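Local coordinates for protein prolyl oligopeptidase (Galerina marginata, PDB 5N4B) that cleaves peptide bonds after proline and macrocyclises the toxin precursor in amanitin biosynthesis, as a serine peptidase of the prolyl oligopeptidase family, at residues I172-S176 with D191-S195; V198-S204 with Y217-R223; D458-V464 with M476-K482; V381-I385 with F402-A406. The protein carries 1 engineered substitution. One frame throughout, in Å; residues are numbered along the deposited sequence.

How the contacts relate
Along the chain the order is contact 1, contact 2, contact 4 and then contact 3. Contacts 1, 2 and 4 lie in the N-terminal beta-propeller, whereas contact 3 is the hairpin at one border of the eight-stranded sheet of the catalytic alpha/beta-hydrolase part. Contacts 1 and 2 have centres 18 Å apart and share a sheet, in which strands 170-176 and 198-201 are neighbours; Ile172 packs on Phe201 and Tyr217. Contacts 4 and 3, with centres 15 Å apart, meet across the junction of propeller and hydrolase, where Phe477 touches Val381 and Lys382. With about 47 Å between the centres of contacts 1 and 3, one pair joins neighbouring propeller sheets and the other packs propeller against catalytic domain.

Contact 1 of 4, residues I172-S176 with D191-S195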
loop_
_atom_site.group_PDB
_atom_site.type_symbol
_atom_site.label_atom_id
_atom_site.label_comp_id
_atom_site.label_asym_id
_atom_site.label_seq_id
_atom_site.Cartn_x
_atom_site.Cartn_y
_atom_site.Cartn_z
ATOM N N ILE A 172 -2.820 12.278 -17.044
ATOM C CA ILE A 172 -2.146 11.283 -17.874
ATOM C C ILE A 172 -1.688 11.969 -19.140
ATOM O O ILE A 172 -2.469 12.655 -19.827
ATOM C CB ILE A 172 -3.042 10.086 -18.206
ATOM C CG1 ILE A 172 -3.562 9.421 -16.929
ATOM C CG2 ILE A 172 -2.234 9.102 -19.038
ATOM C CD1 ILE A 172 -4.662 8.377 -17.239
ATOM N N TYR A 173 -0.412 11.772 -19.451
ATOM C CA TYR A 173 0.247 12.212 -20.667
ATOM C C TYR A 173 0.680 10.988 -21.461
ATOM O O TYR A 173 0.714 9.864 -20.940
ATOM C CB TYR A 173 1.478 13.115 -20.359
ATOM C CG TYR A 173 1.089 14.357 -19.619
ATOM C CD1 TYR A 173 0.605 15.454 -20.301
ATOM C CD2 TYR A 173 1.151 14.413 -18.245
ATOM C CE1 TYR A 173 0.240 16.574 -19.621
ATOM C CE2 TYR A 173 0.770 15.546 -17.552
ATOM C CZ TYR A 173 0.318 16.630 -18.264
ATOM O OH TYR A 173 -0.101 17.761 -17.568
ATOM N N VAL A 174 0.960 11.201 -22.754
ATOM C CA VAL A 174 1.356 10.136 -23.649
ATOM C C VAL A 174 2.536 10.612 -24.475
ATOM O O VAL A 174 2.526 11.728 -25.029
ATOM C CB VAL A 174 0.219 9.697 -24.585
ATOM C CG1 VAL A 174 0.645 8.487 -25.473
ATOM C CG2 VAL A 174 -1.055 9.411 -23.800
ATOM N N ARG A 175 3.518 9.744 -24.602
ATOM C CA ARG A 175 4.661 10.025 -25.461
ATOM C C ARG A 175 5.085 8.788 -26.231
ATOM O O ARG A 175 4.875 7.654 -25.816
ATOM C CB ARG A 175 5.886 10.595 -24.700
ATOM C CG ARG A 175 6.534 9.553 -23.787
ATOM C CD ARG A 175 7.481 10.156 -22.768
ATOM N NE ARG A 175 8.490 10.983 -23.388
ATOM C CZ ARG A 175 8.528 12.312 -23.342
ATOM N NH1 ARG A 175 7.663 13.044 -22.667
ATOM N NH2 ARG A 175 9.474 12.929 -24.017
ATOM N N SER A 176 5.682 9.019 -27.403
ATOM C CA SER A 176 6.269 7.941 -28.168
ATOM C C SER A 176 7.400 7.291 -27.388
ATOM O O SER A 176 8.195 7.973 -26.728
ATOM C CB SER A 176 6.854 8.517 -29.466
ATOM O OG SER A 176 7.599 7.485 -30.118
ATOM N N ASP A 191 9.616 19.012 -24.930
ATOM C CA ASP A 191 9.374 17.812 -24.132
ATOM C C ASP A 191 9.370 16.534 -24.983
ATOM O O ASP A 191 10.057 15.557 -24.654
ATOM C CB ASP A 191 8.096 18.011 -23.324
ATOM C CG ASP A 191 7.642 16.746 -22.593
ATOM O OD1 ASP A 191 7.594 15.658 -23.217
ATOM O OD2 ASP A 191 7.385 16.856 -21.380
ATOM N N GLY A 192 8.631 16.527 -26.094
ATOM C CA GLY A 192 8.506 15.363 -26.940
ATOM C C GLY A 192 7.165 14.678 -26.818
ATOM O O GLY A 192 6.766 13.965 -27.748
ATOM N N ARG A 193 6.406 14.957 -25.768
ATOM C CA ARG A 193 5.147 14.264 -25.624
ATOM C C ARG A 193 4.124 14.771 -26.640
ATOM O O ARG A 193 4.252 15.847 -27.221
ATOM C CB ARG A 193 4.580 14.475 -24.224
ATOM C CG ARG A 193 4.205 15.924 -23.907
ATOM C CD ARG A 193 3.447 15.998 -22.585
ATOM N NE ARG A 193 3.121 17.366 -22.143
ATOM C CZ ARG A 193 2.015 18.034 -22.448
ATOM N NH1 ARG A 193 1.075 17.526 -23.253
ATOM N NH2 ARG A 193 1.836 19.247 -21.920
ATOM N N LEU A 194 3.073 13.993 -26.838
ATOM C CA LEU A 194 1.897 14.449 -27.570
ATOM C C LEU A 194 1.126 15.500 -26.784
ATOM O O LEU A 194 1.323 15.670 -25.592
ATOM C CB LEU A 194 0.975 13.248 -27.777
ATOM C CG LEU A 194 1.522 12.049 -28.495
ATOM C CD1 LEU A 194 0.401 11.016 -28.679
ATOM C CD2 LEU A 194 2.076 12.431 -29.837
ATOM N N SER A 195 0.221 16.249 -27.464
ATOM C CA SER A 195 -0.521 17.276 -26.743
ATOM C C SER A 195 -1.615 16.697 -25.856
ATOM O O SER A 195 -2.212 17.450 -25.069
ATOM C CB SER A 195 -1.141 18.283 -27.711
ATOM O OG SER A 195 -2.010 17.570 -28.546
HETATM O O HOH W 1 0.702 13.909 -23.601
HETATM O O HOH W 2 5.642 11.652 -28.276
#
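This is a strand-to-loop contact on the propeller, in which residues 191-195, in the loop between helix 183-188 and strand 198-201, are held against strand 170-176 by a salt bridge, a backbone bond and two waters. Arg175 grips Asp191 end-on with two nitrogens: NH1 gives a 2.7 Å bond to OD1 on its syn lone pair, and NH2 gives a 2.8 Å bond to the backbone O of Asp191 from above the carbonyl plane. Both acceptors lie near the guanidinium plane, although that plane is turned 40° from the carboxylate. A bend at chi3 (-54°) turns the Arg175 chain to this grip. OD1 also accepts from Arg193 N, closing an Asx turn, so one oxygen ties the loop to itself and to the strand. Further along, Leu194 N bonds to Val174 O at 2.9 Å, while water 1 links Val174 N to Leu194 O and water 2 links Ser176 N to Gly192 O. The CD1-CE1 edge of the Tyr173 ring comes over one face of the Arg193 guanidinium, CE1 3.6 Å from CZ, with the planes 51° apart; Arg193 NH1 also bonds to Leu194 O. The Tyr173 hydroxyl turns to Glu197. On the strand's other flank lies strand 157-164, where Tyr160 OH takes a further bond from Arg175 NH1, and Val174 reaches Phe215 of strand 214-219 in the next sheet.

Contact 2 of 4, residues V198-S204 with Y217-R223; sequences VKWFKFS and YQRYPAR
Trp200 and Phe201 form a G1 beta bulge facing Ser170, and past this corner the chain meets strand 214-219 of the next propeller sheet through a single bridge, Phe201 with Arg219. Backbone bonds flank it: Tyr220 N to Trp200 O at 3.0 Å and Lys202 N to Gln218 O. Side chains add two more. The extended Gln218 sends NE2 to a lone pair of Lys202 O, 3.0 Å away and nearly straight at 171°, while Ser204 OG accepts from Gln218 N; Gln218 OE1 is taken by Tyr263 N. Through NZ, Lys202 salt-bridges Asp232 and bonds to the backbone O of Asp168, its side chain about 4 Å from that of catalytic His699. Among apolar contacts, Val198 CG1 sits over the Tyr217 ring, 3.5 Å from its centroid, a CH-pi contact. The indole of Trp200 receives Ala222 CA over its five-membered ring. Arg219, with chi3 bent to -64°, brings NE and NH2 side-on to Tyr220 O, and the same NH2 lies 3.4 Å from Trp200 CD1.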
loop_
_atom_site.group_PDB
_atom_site.type_symbol
_atom_site.label_atom_id
_atom_site.label_comp_id
_atom_site.label_asym_id
_atom_site.label_seq_id
_atom_site.Cartn_x
_atom_site.Cartn_y
_atom_site.Cartn_z
ATOM N N VAL A 198 -4.890 14.156 -20.189
ATOM C CA VAL A 198 -6.057 13.463 -19.675
ATOM C C VAL A 198 -6.159 13.752 -18.172
ATOM O O VAL A 198 -5.483 13.114 -17.353
ATOM C CB VAL A 198 -5.965 11.970 -20.000
ATOM C CG1 VAL A 198 -7.125 11.219 -19.435
ATOM C CG2 VAL A 198 -5.882 11.770 -21.502
ATOM N N LYS A 199 -6.963 14.728 -17.798
ATOM C CA LYS A 199 -7.057 15.231 -16.437
ATOM C C LYS A 199 -8.077 14.439 -15.624
ATOM O O LYS A 199 -8.913 13.674 -16.143
ATOM C CB LYS A 199 -7.464 16.705 -16.465
ATOM C CG LYS A 199 -6.335 17.584 -17.049
ATOM C CD LYS A 199 -6.722 19.062 -17.098
ATOM C CE LYS A 199 -6.948 19.648 -15.697
ATOM N NZ LYS A 199 -5.752 19.760 -14.818
ATOM N N TRP A 200 -7.992 14.630 -14.307
ATOM C CA TRP A 200 -8.994 14.184 -13.343
ATOM C C TRP A 200 -8.944 12.689 -13.077
ATOM O O TRP A 200 -9.899 12.090 -12.618
ATOM C CB TRP A 200 -10.422 14.647 -13.735
ATOM C CG TRP A 200 -10.445 16.124 -14.014
ATOM C CD1 TRP A 200 -10.585 16.724 -15.230
ATOM C CD2 TRP A 200 -10.280 17.163 -13.071
ATOM N NE1 TRP A 200 -10.509 18.075 -15.095
ATOM C CE2 TRP A 200 -10.309 18.379 -13.781
ATOM C CE3 TRP A 200 -10.107 17.194 -11.685
ATOM C CZ2 TRP A 200 -10.213 19.622 -13.145
ATOM C CZ3 TRP A 200 -9.972 18.419 -11.066
ATOM C CH2 TRP A 200 -10.036 19.622 -11.805
ATOM N N PHE A 201 -7.781 12.080 -13.320
ATOM C CA PHE A 201 -7.577 10.649 -13.189
ATOM C C PHE A 201 -7.302 10.288 -11.735
ATOM O O PHE A 201 -6.451 10.902 -11.064
ATOM C CB PHE A 201 -6.379 10.256 -14.065
ATOM C CG PHE A 201 -5.830 8.854 -13.838
ATOM C CD1 PHE A 201 -6.626 7.762 -13.975
ATOM C CD2 PHE A 201 -4.498 8.652 -13.539
ATOM C CE1 PHE A 201 -6.116 6.470 -13.759
ATOM C CE2 PHE A 201 -3.979 7.383 -13.362
ATOM C CZ PHE A 201 -4.780 6.299 -13.489
ATOM N N LYS A 202 -7.982 9.254 -11.243
ATOM C CA LYS A 202 -7.765 8.804 -9.885
ATOM C C LYS A 202 -8.404 7.439 -9.673
ATOM O O LYS A 202 -9.464 7.153 -10.228
ATOM C CB LYS A 202 -8.394 9.805 -8.894
ATOM C CG LYS A 202 -7.871 9.794 -7.469
ATOM C CD LYS A 202 -8.522 10.901 -6.648
ATOM C CE LYS A 202 -7.833 11.055 -5.345
ATOM N NZ LYS A 202 -8.335 12.274 -4.602
ATOM N N PHE A 203 -7.749 6.613 -8.851
ATOM C CA PHE A 203 -8.297 5.361 -8.299
ATOM C C PHE A 203 -8.559 4.273 -9.334
ATOM O O PHE A 203 -9.429 3.418 -9.128
ATOM C CB PHE A 203 -9.542 5.597 -7.427
ATOM C CG PHE A 203 -9.309 6.447 -6.199
ATOM C CD1 PHE A 203 -8.199 6.265 -5.413
ATOM C CD2 PHE A 203 -10.225 7.412 -5.831
ATOM C CE1 PHE A 203 -8.028 7.047 -4.269
ATOM C CE2 PHE A 203 -10.055 8.177 -4.677
ATOM C CZ PHE A 203 -8.926 7.984 -3.923
ATOM N N SER A 204 -7.822 4.236 -10.429
ATOM C CA SER A 204 -7.825 3.058 -11.292
ATOM C C SER A 204 -6.446 2.882 -11.908
ATOM O O SER A 204 -5.560 3.709 -11.737
ATOM C CB SER A 204 -8.908 3.115 -12.394
ATOM O OG SER A 204 -8.496 3.869 -13.553
ATOM N N TYR A 217 -9.347 4.570 -18.391
ATOM C CA TYR A 217 -8.927 5.222 -17.157
ATOM C C TYR A 217 -10.167 5.754 -16.444
ATOM O O TYR A 217 -11.151 6.140 -17.080
ATOM C CB TYR A 217 -7.949 6.360 -17.465
ATOM C CG TYR A 217 -8.596 7.541 -18.129
ATOM C CD1 TYR A 217 -8.921 7.537 -19.491
ATOM C CD2 TYR A 217 -8.982 8.614 -17.379
ATOM C CE1 TYR A 217 -9.575 8.598 -20.064
ATOM C CE2 TYR A 217 -9.658 9.679 -17.947
ATOM C CZ TYR A 217 -9.972 9.658 -19.281
ATOM O OH TYR A 217 -10.673 10.730 -19.847
ATOM N N GLN A 218 -10.100 5.792 -15.115
ATOM C CA GLN A 218 -11.176 6.346 -14.305
ATOM C C GLN A 218 -10.921 7.823 -14.053
ATOM O O GLN A 218 -9.821 8.227 -13.657
ATOM C CB GLN A 218 -11.309 5.617 -12.988
ATOM C CG GLN A 218 -12.429 6.218 -12.123
ATOM C CD GLN A 218 -12.730 5.323 -10.971
ATOM O OE1 GLN A 218 -13.761 4.670 -10.950
ATOM N NE2 GLN A 218 -11.802 5.212 -10.025
ATOM N N ARG A 219 -11.938 8.627 -14.260
ATOM C CA ARG A 219 -11.812 10.023 -13.904
ATOM C C ARG A 219 -13.046 10.538 -13.179
ATOM O O ARG A 219 -14.083 9.884 -13.079
ATOM C CB ARG A 219 -11.531 10.905 -15.086
ATOM C CG ARG A 219 -12.642 10.768 -16.082
ATOM C CD ARG A 219 -12.766 11.979 -16.927
ATOM N NE ARG A 219 -13.135 13.186 -16.187
ATOM C CZ ARG A 219 -13.322 14.348 -16.779
ATOM N NH1 ARG A 219 -13.175 14.445 -18.100
ATOM N NH2 ARG A 219 -13.651 15.383 -16.039
ATOM N N TYR A 220 -12.887 11.702 -12.642
ATOM C CA TYR A 220 -13.890 12.375 -11.845
ATOM C C TYR A 220 -14.349 13.659 -12.502
ATOM O O TYR A 220 -13.692 14.142 -13.429
ATOM C CB TYR A 220 -13.335 12.632 -10.459
ATOM C CG TYR A 220 -13.287 11.352 -9.666
ATOM C CD1 TYR A 220 -14.385 10.951 -8.907
ATOM C CD2 TYR A 220 -12.204 10.493 -9.749
ATOM C CE1 TYR A 220 -14.373 9.778 -8.181
ATOM C CE2 TYR A 220 -12.206 9.304 -9.034
ATOM C CZ TYR A 220 -13.287 8.967 -8.265
ATOM O OH TYR A 220 -13.248 7.754 -7.565
ATOM N N PRO A 221 -15.455 14.248 -12.051
ATOM C CA PRO A 221 -15.894 15.506 -12.643
ATOM C C PRO A 221 -14.855 16.582 -12.439
ATOM O O PRO A 221 -14.202 16.639 -11.386
ATOM C CB PRO A 221 -17.182 15.823 -11.885
ATOM C CG PRO A 221 -17.703 14.450 -11.454
ATOM C CD PRO A 221 -16.451 13.678 -11.129
ATOM N N ALA A 222 -14.716 17.434 -13.461
ATOM C CA ALA A 222 -13.840 18.593 -13.330
ATOM C C ALA A 222 -14.424 19.501 -12.268
ATOM O O ALA A 222 -15.642 19.583 -12.116
ATOM C CB ALA A 222 -13.741 19.335 -14.668
ATOM N N ARG A 223 -13.548 20.116 -11.486
ATOM C CA ARG A 223 -13.976 21.019 -10.435
ATOM C C ARG A 223 -13.134 22.278 -10.543
ATOM O O ARG A 223 -11.899 22.205 -10.596
ATOM C CB ARG A 223 -13.822 20.338 -9.058
ATOM C CG ARG A 223 -14.771 19.111 -8.904
ATOM C CD ARG A 223 -14.665 18.418 -7.541
ATOM N NE ARG A 223 -15.448 17.175 -7.416
ATOM C CZ ARG A 223 -15.014 15.948 -7.735
ATOM N NH1 ARG A 223 -13.799 15.786 -8.247
ATOM N NH2 ARG A 223 -15.803 14.874 -7.547
#

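Contact 3 of 4, residues D458-V464 with M476-K482; sequences DFESTQV and MFIVRHK
Glu460 and Arg480 run side by side from a hydrogen-bonded antiparallel pair into a side-on salt bridge: OE2 of Glu460 accepts from NE (2.9 Å) and NH2 (3.1 Å) of Arg480. Both nitrogens reach OE2 from one face of the carboxylate, which is turned 36° from the guanidinium. On the other sheet face the edge of His481 points at the face of Phe459 in a T-shaped stack, planes at 84° and centroids 5.2 Å apart. Back on the Glu460 face, Val464 CG2 touches Ile478 CD1 at 3.7 Å. These side chains are spaced by a regular ladder, with two-way N-H to O bonds at Glu460-Arg480, Thr462-Ile478 and Val464-Met476. Water 5 joins Glu460 OE2, Thr462 OG1 and Ile478 O. Further out, Arg480 NH1 bonds to Thr484 O and the guanidinium meets Phe486 in a cation-pi contact; Phe459 rests on helix 510-519, and Met476 on helix 548-563. Strands 459-467 and 473-481 thus form an antiparallel hairpin at one border of the mixed sheet, as in the alpha/beta-hydrolase fold.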
loop_
_atom_site.group_PDB
_atom_site.type_symbol
_atom_site.label_atom_id
_atom_site.label_comp_id
_atom_site.label_asym_id
_atom_site.label_seq_id
_atom_site.Cartn_x
_atom_site.Cartn_y
_atom_site.Cartn_z
ATOM N N ASP A 458 23.463 -11.719 8.268
ATOM C CA ASP A 458 23.585 -11.498 9.699
ATOM C C ASP A 458 22.236 -11.490 10.426
ATOM O O ASP A 458 22.224 -11.353 11.665
ATOM C CB ASP A 458 24.272 -10.156 10.011
ATOM C CG ASP A 458 25.719 -10.097 9.637
ATOM O OD1 ASP A 458 26.340 -11.150 9.452
ATOM O OD2 ASP A 458 26.278 -8.964 9.540
ATOM N N PHE A 459 21.142 -11.594 9.689
ATOM C CA PHE A 459 19.810 -11.447 10.244
ATOM C C PHE A 459 19.008 -12.713 10.010
ATOM O O PHE A 459 19.093 -13.331 8.955
ATOM C CB PHE A 459 19.118 -10.227 9.651
ATOM C CG PHE A 459 19.877 -8.925 9.896
ATOM C CD1 PHE A 459 20.894 -8.543 9.028
ATOM C CD2 PHE A 459 19.640 -8.132 11.026
ATOM C CE1 PHE A 459 21.619 -7.378 9.224
ATOM C CE2 PHE A 459 20.358 -6.954 11.221
ATOM C CZ PHE A 459 21.339 -6.590 10.346
ATOM N N GLU A 460 18.180 -13.011 10.980
ATOM C CA GLU A 460 17.317 -14.186 10.974
ATOM C C GLU A 460 15.879 -13.758 11.174
ATOM O O GLU A 460 15.578 -12.901 12.014
ATOM C CB GLU A 460 17.665 -15.111 12.133
ATOM C CG GLU A 460 16.791 -16.331 12.299
ATOM C CD GLU A 460 16.890 -16.914 13.679
ATOM O OE1 GLU A 460 17.395 -18.059 13.755
ATOM O OE2 GLU A 460 16.385 -16.294 14.673
ATOM N N SER A 461 14.987 -14.373 10.425
ATOM C CA SER A 461 13.571 -14.257 10.697
ATOM C C SER A 461 13.016 -15.626 11.008
ATOM O O SER A 461 13.389 -16.639 10.382
ATOM C CB SER A 461 12.777 -13.606 9.586
ATOM O OG SER A 461 12.705 -14.446 8.471
ATOM N N THR A 462 12.131 -15.662 11.973
ATOM C CA THR A 462 11.406 -16.881 12.350
ATOM C C THR A 462 9.944 -16.510 12.535
ATOM O O THR A 462 9.591 -15.332 12.610
ATOM C CB THR A 462 11.887 -17.524 13.640
ATOM O OG1 THR A 462 11.750 -16.577 14.725
ATOM C CG2 THR A 462 13.355 -17.987 13.507
ATOM N N GLN A 463 9.096 -17.502 12.592
ATOM C CA GLN A 463 7.687 -17.318 12.835
ATOM C C GLN A 463 7.309 -18.101 14.082
ATOM O O GLN A 463 7.608 -19.304 14.188
ATOM C CB GLN A 463 6.882 -17.778 11.623
ATOM C CG GLN A 463 5.386 -17.521 11.730
ATOM C CD GLN A 463 4.717 -17.934 10.437
ATOM O OE1 GLN A 463 4.776 -19.098 10.036
ATOM N NE2 GLN A 463 4.113 -16.985 9.792
ATOM N N VAL A 464 6.689 -17.417 15.012
ATOM C CA VAL A 464 6.203 -18.013 16.252
ATOM C C VAL A 464 4.685 -17.845 16.321
ATOM O O VAL A 464 4.088 -17.073 15.575
ATOM C CB VAL A 464 6.891 -17.407 17.484
ATOM C CG1 VAL A 464 8.367 -17.605 17.395
ATOM C CG2 VAL A 464 6.562 -15.951 17.652
ATOM N N MET A 476 3.359 -14.816 14.166
ATOM C CA MET A 476 4.085 -13.555 14.247
ATOM C C MET A 476 5.504 -13.782 13.741
ATOM O O MET A 476 6.212 -14.673 14.226
ATOM C CB MET A 476 4.149 -13.063 15.680
ATOM C CG MET A 476 4.981 -11.801 15.877
ATOM S SD MET A 476 4.621 -10.890 17.414
ATOM C CE MET A 476 4.725 -12.165 18.660
ATOM N N PHE A 477 5.963 -12.911 12.844
ATOM C CA PHE A 477 7.368 -12.925 12.440
ATOM C C PHE A 477 8.210 -12.176 13.459
ATOM O O PHE A 477 7.802 -11.130 13.972
ATOM C CB PHE A 477 7.542 -12.233 11.100
ATOM C CG PHE A 477 6.871 -12.915 9.952
ATOM C CD1 PHE A 477 7.277 -14.173 9.535
ATOM C CD2 PHE A 477 5.853 -12.289 9.266
ATOM C CE1 PHE A 477 6.662 -14.780 8.432
ATOM C CE2 PHE A 477 5.257 -12.912 8.126
ATOM C CZ PHE A 477 5.672 -14.132 7.746
ATOM N N ILE A 478 9.374 -12.749 13.788
ATOM C CA ILE A 478 10.351 -12.104 14.661
ATOM C C ILE A 478 11.657 -12.031 13.890
ATOM O O ILE A 478 12.173 -13.066 13.443
ATOM C CB ILE A 478 10.524 -12.851 15.995
ATOM C CG1 ILE A 478 9.184 -12.801 16.758
ATOM C CG2 ILE A 478 11.590 -12.196 16.802
ATOM C CD1 ILE A 478 9.193 -13.460 18.179
ATOM N N VAL A 479 12.203 -10.827 13.755
ATOM C CA VAL A 479 13.453 -10.589 13.045
ATOM C C VAL A 479 14.492 -10.096 14.037
ATOM O O VAL A 479 14.202 -9.219 14.867
ATOM C CB VAL A 479 13.290 -9.569 11.900
ATOM C CG1 VAL A 479 14.572 -9.473 11.097
ATOM C CG2 VAL A 479 12.116 -9.963 11.018
ATOM N N ARG A 480 15.726 -10.619 13.915
ATOM C CA ARG A 480 16.817 -10.189 14.795
ATOM C C ARG A 480 18.146 -10.237 14.051
ATOM O O ARG A 480 18.323 -10.991 13.093
ATOM C CB ARG A 480 16.896 -11.052 16.051
ATOM C CG ARG A 480 17.213 -12.526 15.780
ATOM C CD ARG A 480 17.630 -13.283 16.997
ATOM N NE ARG A 480 17.578 -14.706 16.734
ATOM C CZ ARG A 480 17.771 -15.605 17.689
ATOM N NH1 ARG A 480 18.099 -15.218 18.916
ATOM N NH2 ARG A 480 17.657 -16.887 17.412
ATOM N N HIS A 481 19.053 -9.390 14.490
ATOM C CA HIS A 481 20.458 -9.645 14.203
ATOM C C HIS A 481 20.837 -10.906 14.983
ATOM O O HIS A 481 20.431 -11.067 16.130
ATOM C CB HIS A 481 21.308 -8.469 14.648
ATOM C CG HIS A 481 22.745 -8.592 14.277
ATOM N ND1 HIS A 481 23.656 -9.193 15.124
ATOM C CD2 HIS A 481 23.436 -8.209 13.182
ATOM C CE1 HIS A 481 24.849 -9.190 14.550
ATOM N NE2 HIS A 481 24.743 -8.606 13.369
ATOM N N LYS A 482 21.619 -11.790 14.366
ATOM C CA LYS A 482 21.813 -13.122 14.949
ATOM C C LYS A 482 22.619 -13.114 16.239
ATOM O O LYS A 482 22.622 -14.146 16.933
ATOM C CB LYS A 482 22.358 -14.099 13.902
ATOM C CG LYS A 482 21.417 -14.431 12.786
ATOM C CD LYS A 482 22.159 -15.237 11.684
ATOM C CE LYS A 482 21.292 -15.614 10.555
ATOM N NZ LYS A 482 22.145 -16.371 9.597
HETATM O O HOH W 3 27.319 -8.499 11.994
HETATM O O HOH W 4 19.978 -15.463 7.645
HETATM O O HOH W 5 13.965 -14.794 14.904
#

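Contact 4 of 4, residues V381-I385 with F402-A406; sequences VKDEI and FVGAA
With chi1 at -73° and chi2 at -16°, Asp383 holds CG beside its backbone N and swings OD2 across to Ala406 N, a 2.8 Å bond that is nearly straight (168°) and uses the anti lone pair. Its own N meanwhile donates to Gly404 O at 2.9 Å, so one residue clasps the chain 402-406 through backbone and side chain together. Water also links the segments: water 7 donates to Asp383 O and Phe402 O and accepts from Gly404 N, and water 6 lies 2.8 Å from the same two carbonyl oxygens. Beside these bonds the packing is apolar: Ile385 CD1 lies 3.9 Å from Ala406 CB, and Lys382 CD runs alongside Val403 CG1. The segments join strand 382-388 of one propeller sheet to the first strand, 405-409, of the next, with Leu421 of strand 416-423 packing on Ile385, Phe402 and Ala406. OD1 of Asp383 forms a salt bridge with Lys378. With its two oxygens thus paired, the buried carboxylate is probably ionised, its charge offset by that lysine while the Ala406 N-H stabilises OD2.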
loop_
_atom_site.group_PDB
_atom_site.type_symbol
_atom_site.label_atom_id
_atom_site.label_comp_id
_atom_site.label_asym_id
_atom_site.label_seq_id
_atom_site.Cartn_x
_atom_site.Cartn_y
_atom_site.Cartn_z
ATOM N N VAL A 381 1.591 -17.112 5.704
ATOM C CA VAL A 381 2.050 -15.763 5.413
ATOM C C VAL A 381 3.370 -15.747 4.671
ATOM O O VAL A 381 4.070 -14.715 4.633
ATOM C CB VAL A 381 2.092 -14.886 6.686
ATOM C CG1 VAL A 381 1.938 -13.399 6.296
ATOM C CG2 VAL A 381 1.021 -15.267 7.684
ATOM N N LYS A 382 3.701 -16.847 4.014
ATOM C CA LYS A 382 4.929 -16.963 3.244
ATOM C C LYS A 382 4.554 -17.487 1.851
ATOM O O LYS A 382 3.770 -18.431 1.711
ATOM C CB LYS A 382 5.880 -17.934 3.943
ATOM C CG LYS A 382 6.378 -17.371 5.326
ATOM C CD LYS A 382 7.062 -18.378 6.214
ATOM C CE LYS A 382 6.070 -19.299 6.887
ATOM N NZ LYS A 382 6.807 -20.316 7.615
ATOM N N ASP A 383 5.086 -16.856 0.830
ATOM C CA ASP A 383 4.670 -17.119 -0.528
ATOM C C ASP A 383 5.397 -18.307 -1.143
ATOM O O ASP A 383 6.612 -18.499 -0.950
ATOM C CB ASP A 383 4.877 -15.872 -1.386
ATOM C CG ASP A 383 3.867 -14.779 -1.092
ATOM O OD1 ASP A 383 2.790 -15.033 -0.453
ATOM O OD2 ASP A 383 4.052 -13.629 -1.582
ATOM N N GLU A 384 4.647 -19.066 -1.936
ATOM C CA GLU A 384 5.112 -20.246 -2.652
ATOM C C GLU A 384 4.686 -20.102 -4.106
ATOM O O GLU A 384 3.555 -19.694 -4.392
ATOM C CB GLU A 384 4.511 -21.502 -2.064
ATOM C CG GLU A 384 4.707 -21.619 -0.561
ATOM C CD GLU A 384 4.117 -22.893 0.034
ATOM O OE1 GLU A 384 3.451 -23.667 -0.705
ATOM O OE2 GLU A 384 4.320 -23.141 1.236
ATOM N N ILE A 385 5.565 -20.446 -5.036
ATOM C CA ILE A 385 5.327 -20.224 -6.459
ATOM C C ILE A 385 5.218 -21.557 -7.167
ATOM O O ILE A 385 6.097 -22.407 -7.024
ATOM C CB ILE A 385 6.444 -19.360 -7.071
ATOM C CG1 ILE A 385 6.663 -18.064 -6.252
ATOM C CG2 ILE A 385 6.080 -19.030 -8.516
ATOM C CD1 ILE A 385 7.921 -18.084 -5.465
ATOM N N PHE A 402 12.880 -20.356 -1.105
ATOM C CA PHE A 402 12.672 -18.947 -0.847
ATOM C C PHE A 402 11.670 -18.773 0.287
ATOM O O PHE A 402 10.624 -19.415 0.321
ATOM C CB PHE A 402 12.124 -18.264 -2.118
ATOM C CG PHE A 402 11.604 -16.890 -1.864
ATOM C CD1 PHE A 402 12.469 -15.891 -1.473
ATOM C CD2 PHE A 402 10.274 -16.629 -1.902
ATOM C CE1 PHE A 402 11.998 -14.648 -1.184
ATOM C CE2 PHE A 402 9.809 -15.381 -1.624
ATOM C CZ PHE A 402 10.685 -14.382 -1.273
ATOM N N VAL A 403 11.968 -17.857 1.198
ATOM C CA VAL A 403 11.101 -17.499 2.317
ATOM C C VAL A 403 10.834 -16.003 2.284
ATOM O O VAL A 403 11.717 -15.183 2.575
ATOM C CB VAL A 403 11.696 -17.918 3.664
ATOM C CG1 VAL A 403 10.749 -17.562 4.808
ATOM C CG2 VAL A 403 11.978 -19.393 3.695
ATOM N N GLY A 404 9.624 -15.619 1.933
ATOM C CA GLY A 404 9.292 -14.220 1.878
ATOM C C GLY A 404 8.043 -13.972 1.066
ATOM O O GLY A 404 7.114 -14.791 1.056
ATOM N N ALA A 405 8.029 -12.844 0.380
ATOM C CA ALA A 405 6.923 -12.405 -0.457
ATOM C C ALA A 405 7.357 -12.423 -1.914
ATOM O O ALA A 405 8.501 -12.056 -2.244
ATOM C CB ALA A 405 6.465 -10.988 -0.084
ATOM N N ALA A 406 6.458 -12.846 -2.794
ATOM C CA ALA A 406 6.760 -13.000 -4.213
ATOM C C ALA A 406 5.671 -12.371 -5.079
ATOM O O ALA A 406 4.498 -12.330 -4.704
ATOM C CB ALA A 406 6.856 -14.446 -4.559
HETATM O O HOH W 6 8.651 -20.298 -1.450
HETATM O O HOH W 7 8.111 -18.164 1.275
#